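PDB 4A1R: LIP from Serratia marcescens, which serves as a membrane-bound component of the type VI secretion system and, as a TssJ-family lipoprotein, probably takes part in anchoring the machinery in the cell envelope. Local coordinates for residues M45-F49 / F50-N54; N54-K57 / S58-N62. All coordinates share one frame; numbering follows the deposited sequence.

Contact 1 (M45-F49 / F50-N54)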
ATOM      1  N   MET A  45     -11.462   2.409  -2.586  1.00 25.22           N
ATOM      2  CA  MET A  45     -11.679   3.441  -1.590  1.00 26.82           C
ATOM      3  C   MET A  45     -13.110   3.398  -1.066  1.00 26.81           C
ATOM      4  O   MET A  45     -13.392   3.905   0.012  1.00 24.53           O
ATOM      5  CB  MET A  45     -11.336   4.833  -2.151  1.00 29.71           C
ATOM      6  CG  MET A  45      -9.839   5.016  -2.396  1.00 29.14           C
ATOM      7  SD  MET A  45      -8.786   4.620  -0.977  1.00 31.06           S
ATOM      8  CE  MET A  45      -9.146   6.008   0.096  1.00 28.20           C
ATOM      9  N   ASP A  46     -13.988   2.751  -1.811  1.00 29.56           N
ATOM     10  CA  ASP A  46     -15.412   2.677  -1.442  1.00 32.79           C
ATOM     11  C   ASP A  46     -15.789   1.365  -0.723  1.00 34.89           C
ATOM     12  O   ASP A  46     -16.755   1.310   0.029  1.00 31.35           O
ATOM     13  CB  ASP A  46     -16.271   2.850  -2.692  1.00 34.15           C
ATOM     14  CG  ASP A  46     -17.751   3.004  -2.368  1.00 48.27           C
ATOM     15  OD1 ASP A  46     -18.099   3.878  -1.532  1.00 41.45           O
ATOM     16  OD2 ASP A  46     -18.553   2.228  -2.929  1.00 40.65           O
ATOM     17  N   ALA A  47     -15.035   0.307  -0.966  1.00 28.14           N
ATOM     18  CA  ALA A  47     -15.384  -1.009  -0.405  1.00 36.33           C
ATOM     19  C   ALA A  47     -15.351  -1.008   1.137  1.00 31.03           C
ATOM     20  O   ALA A  47     -14.578  -0.238   1.756  1.00 27.24           O
ATOM     21  CB  ALA A  47     -14.455  -2.071  -0.961  1.00 26.80           C
ATOM     22  N   ASP A  48     -16.180  -1.840   1.783  1.00 28.20           N
ATOM     23  CA  ASP A  48     -16.030  -1.927   3.243  1.00 28.94           C
ATOM     24  C   ASP A  48     -14.888  -2.823   3.686  1.00 28.34           C
ATOM     25  O   ASP A  48     -14.411  -3.640   2.889  1.00 26.39           O
ATOM     26  CB  ASP A  48     -17.347  -2.118   4.031  1.00 42.54           C
ATOM     27  CG  ASP A  48     -18.094  -3.374   3.684  1.00 49.23           C
ATOM     28  OD1 ASP A  48     -17.506  -4.371   3.217  1.00 46.50           O
ATOM     29  OD2 ASP A  48     -19.320  -3.358   3.917  1.00 57.37           O
ATOM     30  N   PHE A  49     -14.416  -2.649   4.918  1.00 26.17           N
ATOM     31  CA  PHE A  49     -13.295  -3.432   5.428  1.00 23.61           C
ATOM     32  C   PHE A  49     -13.466  -4.931   5.245  1.00 33.50           C
ATOM     33  O   PHE A  49     -12.556  -5.599   4.734  1.00 26.27           O
ATOM     34  CB  PHE A  49     -13.027  -3.138   6.891  1.00 21.99           C
ATOM     35  CG  PHE A  49     -11.801  -3.828   7.431  1.00 21.72           C
ATOM     36  CD1 PHE A  49     -10.520  -3.275   7.226  1.00 20.32           C
ATOM     37  CD2 PHE A  49     -11.904  -5.032   8.131  1.00 25.14           C
ATOM     38  CE1 PHE A  49      -9.383  -3.907   7.734  1.00 25.86           C
ATOM     39  CE2 PHE A  49     -10.772  -5.663   8.646  1.00 23.30           C
ATOM     40  CZ  PHE A  49      -9.505  -5.101   8.445  1.00 27.26           C
ATOM     41  N   PHE A  50     -14.622  -5.460   5.651  1.00 27.88           N
ATOM     42  CA  PHE A  50     -14.816  -6.918   5.567  1.00 29.24           C
ATOM     43  C   PHE A  50     -14.668  -7.483   4.161  1.00 28.17           C
ATOM     44  O   PHE A  50     -13.968  -8.489   3.968  1.00 35.71           O
ATOM     45  CB  PHE A  50     -16.167  -7.353   6.122  1.00 28.54           C
ATOM     46  CG  PHE A  50     -16.341  -8.858   6.117  1.00 36.30           C
ATOM     47  CD1 PHE A  50     -15.761  -9.638   7.111  1.00 33.25           C
ATOM     48  CD2 PHE A  50     -17.020  -9.481   5.092  1.00 34.12           C
ATOM     49  CE1 PHE A  50     -15.898 -11.020   7.099  1.00 34.43           C
ATOM     50  CE2 PHE A  50     -17.157 -10.871   5.073  1.00 34.91           C
ATOM     51  CZ  PHE A  50     -16.600 -11.629   6.078  1.00 35.77           C
ATOM     52  N   SER A  51     -15.322  -6.835   3.194  1.00 28.29           N
ATOM     53  CA  SER A  51     -15.276  -7.230   1.777  1.00 34.94           C
ATOM     54  C   SER A  51     -13.862  -7.353   1.237  1.00 32.96           C
ATOM     55  O   SER A  51     -13.508  -8.354   0.635  1.00 33.69           O
ATOM     56  CB  SER A  51     -16.041  -6.221   0.924  1.00 35.29           C
ATOM     57  OG  SER A  51     -17.413  -6.278   1.239  1.00 49.66           O
ATOM     58  N   LEU A  52     -13.064  -6.315   1.460  1.00 30.55           N
ATOM     59  CA  LEU A  52     -11.669  -6.306   1.076  1.00 25.79           C
ATOM     60  C   LEU A  52     -10.883  -7.402   1.780  1.00 30.54           C
ATOM     61  O   LEU A  52     -10.069  -8.088   1.144  1.00 32.69           O
ATOM     62  CB  LEU A  52     -11.056  -4.931   1.404  1.00 24.33           C
ATOM     63  CG  LEU A  52     -11.400  -3.747   0.514  1.00 28.49           C
ATOM     64  CD1 LEU A  52     -10.776  -2.459   1.058  1.00 23.98           C
ATOM     65  CD2 LEU A  52     -10.944  -3.999  -0.927  1.00 30.15           C
ATOM     66  N   GLN A  53     -11.113  -7.569   3.088  1.00 25.69           N
ATOM     67  CA  GLN A  53     -10.375  -8.568   3.857  1.00 25.36           C
ATOM     68  C   GLN A  53     -10.716 -10.000   3.424  1.00 31.64           C
ATOM     69  O   GLN A  53      -9.827 -10.839   3.267  1.00 33.76           O
ATOM     70  CB  GLN A  53     -10.662  -8.425   5.344  1.00 23.23           C
ATOM     71  CG  GLN A  53      -9.884  -9.391   6.232  1.00 23.50           C
ATOM     72  CD  GLN A  53     -10.356  -9.310   7.670  1.00 22.92           C
ATOM     73  OE1 GLN A  53     -11.534  -9.554   7.950  1.00 26.11           O
ATOM     74  NE2 GLN A  53      -9.454  -9.007   8.580  1.00 26.93           N
ATOM     75  N   ASN A  54     -12.000 -10.278   3.255  1.00 30.09           N
ATOM     76  CA  ASN A  54     -12.428 -11.646   2.933  1.00 36.99           C
ATOM     77  C   ASN A  54     -12.376 -12.050   1.460  1.00 44.23           C
ATOM     78  O   ASN A  54     -12.133 -13.225   1.149  1.00 35.43           O
ATOM     79  CB  ASN A  54     -13.877 -11.818   3.418  0.50 33.10           C
ATOM     80  CG  ASN A  54     -14.410 -13.231   3.224  0.50 33.33           C
ATOM     81  OD1 ASN A  54     -15.448 -13.439   2.591  0.50 28.37           O
ATOM     82  ND2 ASN A  54     -13.702 -14.205   3.775  0.50 32.52           N
TER

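Contact 2 (N54-K57 / S58-N62)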
ATOM      1  N   ASN A  54     -12.000 -10.278   3.255  1.00 30.09           N
ATOM      2  CA  ASN A  54     -12.428 -11.646   2.933  1.00 36.99           C
ATOM      3  C   ASN A  54     -12.376 -12.050   1.460  1.00 44.23           C
ATOM      4  O   ASN A  54     -12.133 -13.225   1.149  1.00 35.43           O
ATOM      5  CB  ASN A  54     -13.877 -11.818   3.418  0.50 33.10           C
ATOM      6  CG  ASN A  54     -14.410 -13.231   3.224  0.50 33.33           C
ATOM      7  OD1 ASN A  54     -15.448 -13.439   2.591  0.50 28.37           O
ATOM      8  ND2 ASN A  54     -13.702 -14.205   3.775  0.50 32.52           N
ATOM      9  N   ASP A  55     -12.586 -11.104   0.551  1.00 41.00           N
ATOM     10  CA  ASP A  55     -12.464 -11.429  -0.869  1.00 41.43           C
ATOM     11  C   ASP A  55     -12.316 -10.199  -1.739  1.00 32.47           C
ATOM     12  O   ASP A  55     -13.286  -9.733  -2.348  1.00 35.80           O
ATOM     13  CB  ASP A  55     -13.630 -12.307  -1.342  1.00 48.41           C
ATOM     14  CG  ASP A  55     -13.463 -12.788  -2.772  1.00 51.95           C
ATOM     15  OD1 ASP A  55     -12.314 -12.896  -3.250  1.00 57.37           O
ATOM     16  OD2 ASP A  55     -14.493 -13.063  -3.418  1.00 54.11           O
ATOM     17  N   ALA A  56     -11.082  -9.709  -1.825  1.00 30.37           N
ATOM     18  CA  ALA A  56     -10.782  -8.470  -2.508  1.00 30.78           C
ATOM     19  C   ALA A  56     -11.133  -8.558  -4.000  1.00 34.59           C
ATOM     20  O   ALA A  56     -11.766  -7.657  -4.533  1.00 31.00           O
ATOM     21  CB  ALA A  56      -9.326  -8.070  -2.281  1.00 28.78           C
ATOM     22  N   LYS A  57     -10.766  -9.668  -4.639  1.00 31.15           N
ATOM     23  CA  LYS A  57     -11.025  -9.862  -6.087  1.00 44.01           C
ATOM     24  C   LYS A  57     -12.506  -9.742  -6.445  1.00 40.94           C
ATOM     25  O   LYS A  57     -12.851  -9.114  -7.442  1.00 46.62           O
ATOM     26  CB  LYS A  57     -10.442 -11.198  -6.602  1.00 52.84           C
ATOM     27  CG  LYS A  57     -11.098 -12.447  -6.023  1.00 56.59           C
ATOM     28  CD  LYS A  57     -10.653 -13.720  -6.727  1.00 61.48           C
ATOM     29  CE  LYS A  57     -11.689 -14.813  -6.541  1.00 66.15           C
ATOM     30  NZ  LYS A  57     -11.524 -15.897  -7.544  1.00 62.96           N
ATOM     31  N   SER A  58     -13.372 -10.321  -5.614  1.00 36.65           N
ATOM     32  CA  SER A  58     -14.802 -10.245  -5.822  1.00 40.49           C
ATOM     33  C   SER A  58     -15.284  -8.803  -5.750  1.00 45.42           C
ATOM     34  O   SER A  58     -15.968  -8.326  -6.658  1.00 49.88           O
ATOM     35  CB  SER A  58     -15.551 -11.110  -4.807  1.00 47.61           C
ATOM     36  OG  SER A  58     -16.946 -10.894  -4.898  1.00 52.54           O
ATOM     37  N   VAL A  59     -14.914  -8.094  -4.689  1.00 40.39           N
ATOM     38  CA  VAL A  59     -15.390  -6.720  -4.535  1.00 35.73           C
ATOM     39  C   VAL A  59     -14.687  -5.759  -5.506  1.00 41.11           C
ATOM     40  O   VAL A  59     -15.295  -4.801  -5.951  1.00 38.37           O
ATOM     41  CB  VAL A  59     -15.405  -6.228  -3.053  1.00 36.07           C
ATOM     42  CG1 VAL A  59     -14.022  -5.795  -2.582  1.00 38.28           C
ATOM     43  CG2 VAL A  59     -16.392  -5.082  -2.894  1.00 37.97           C
ATOM     44  N   LEU A  60     -13.431  -6.030  -5.871  1.00 38.12           N
ATOM     45  CA  LEU A  60     -12.711  -5.108  -6.767  1.00 45.73           C
ATOM     46  C   LEU A  60     -12.804  -5.426  -8.262  1.00 51.09           C
ATOM     47  O   LEU A  60     -12.624  -4.528  -9.097  1.00 40.93           O
ATOM     48  CB  LEU A  60     -11.244  -4.944  -6.352  1.00 33.48           C
ATOM     49  CG  LEU A  60     -10.997  -4.510  -4.901  1.00 34.56           C
ATOM     50  CD1 LEU A  60      -9.524  -4.622  -4.572  1.00 34.25           C
ATOM     51  CD2 LEU A  60     -11.504  -3.108  -4.639  1.00 28.52           C
ATOM     52  N   GLY A  61     -13.060  -6.695  -8.585  1.00 46.41           N
ATOM     53  CA  GLY A  61     -13.176  -7.148  -9.970  1.00 50.58           C
ATOM     54  C   GLY A  61     -11.956  -6.854 -10.815  1.00 45.98           C
ATOM     55  O   GLY A  61     -10.816  -7.112 -10.414  1.00 42.17           O
ATOM     56  N   ASN A  62     -12.220  -6.283 -11.982  1.00 48.20           N
ATOM     57  CA  ASN A  62     -11.216  -5.969 -12.987  1.00 52.87           C
ATOM     58  C   ASN A  62     -10.268  -4.900 -12.484  1.00 43.65           C
ATOM     59  O   ASN A  62      -9.187  -4.711 -13.050  1.00 43.95           O
ATOM     60  CB  ASN A  62     -11.885  -5.496 -14.291  0.50 59.60           C
ATOM     61  CG  ASN A  62     -12.671  -6.595 -14.988  0.50 60.35           C
ATOM     62  OD1 ASN A  62     -12.098  -7.531 -15.552  0.50 66.68           O
ATOM     63  ND2 ASN A  62     -13.992  -6.474 -14.970  0.50 65.45           N
TER

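Contact 1 (M45-F49 / F50-N54)
Phe49 and Gln53, one helical turn apart, meet ring against amide: NE2 of Gln53 comes to 3.6 Å from CE2 of Phe49, with the two planes 65° apart. Phe49 CG stands anti to the backbone N (chi1 -175°), which sets the ring beside the rising helix, and Gln53, its chain extended, brings its amide obliquely to the CE2-CZ side of the ring. The amide is held from beyond this turn, where NE2 hydrogen-bonds Glu97 OE1, while Trp106 meets the Phe49 ring edge-to-face. Beneath the pair, Gln53 N donates to Phe49 O at 2.9 Å.

Asp48 caps the start of the helix. Its OD1 accepts twice from Ser51: the backbone N approaches at 3.3 Å, nearly end-on to the C-O bond, and the hydroxyl OG at 2.7 Å on the syn side, 25° out of the carboxylate plane. These donors arrive from opposite faces of that plane, which restricts its rotation. Further in, Leu52 packs its CG on Ala47 CB at 3.8 Å, and Leu52 N makes a weak 3.3 Å bond to Asp48 O. The arrangement is a classic aspartate N-cap, with the residue three places on supplying both donors, here starting helix 49-60 of this beta-sandwich.

Contact 2 (N54-K57 / S58-N62)
Leu60 lies back along the helix over Ala56. Its CG is anti to its own carbonyl carbon (chi1 -55°), and this swings the isobutyl group across the Ala56 carbonyl, with Leu60 CG 3.3 Å from Ala56 O. Farther out, CD1 of Leu60 settles against the methyl CB of Ala56 at 4.1 Å, an apolar touch between two buried residues. The same carbonyl receives Leu60 N at 2.7 Å, so Ala56 O takes the backbone N of Leu60 and also lies against its side chain.

Val59 leans in from another direction. Its CG1 sits between the backbone N and the carbonyl carbon (chi1 80°) and approaches Ala56 O at 3.5 Å, while its N donates to Asp55 O at 3.3 Å. Lys57 starts out with its CG hard by Ser58 N, at 3.1 Å, and the chain then runs out extended on the surface. The Asp55 carboxylate is turned toward Ser58, but the spacing there is too tight in the model for its details to be trusted.

Gly61 N closes the last turn on Lys57 O at 2.7 Å, and at Gly61 itself phi turns positive. Ala56 and Leu60 face the sheet, against Arg34 and against Leu36 and Leu38 of strand 31-38 respectively; Leu60 also touches Glu43 and Phe44 of helix 42-46.

Coming from the N terminus, the chain leaves strand 31-38, makes the short helix 42-46 and turns into helix 49-60. Contact 1 spans that junction and contact 2 covers the later part of the same helix before strand 64-72. Both are local, so neither closes a long loop; they run in series, sharing Asn54, without nesting or crossing. Their apolar sides nevertheless join: Leu52 CD2 lies 3.9 Å from Leu60 CD2, and Val59 CG2 reaches Ala47 CB at 4.1 Å. Through these residues the connection between the adjacent antiparallel strands 31-38 and 64-72 packs against itself, and Leu60 carries it onto strand 31-38.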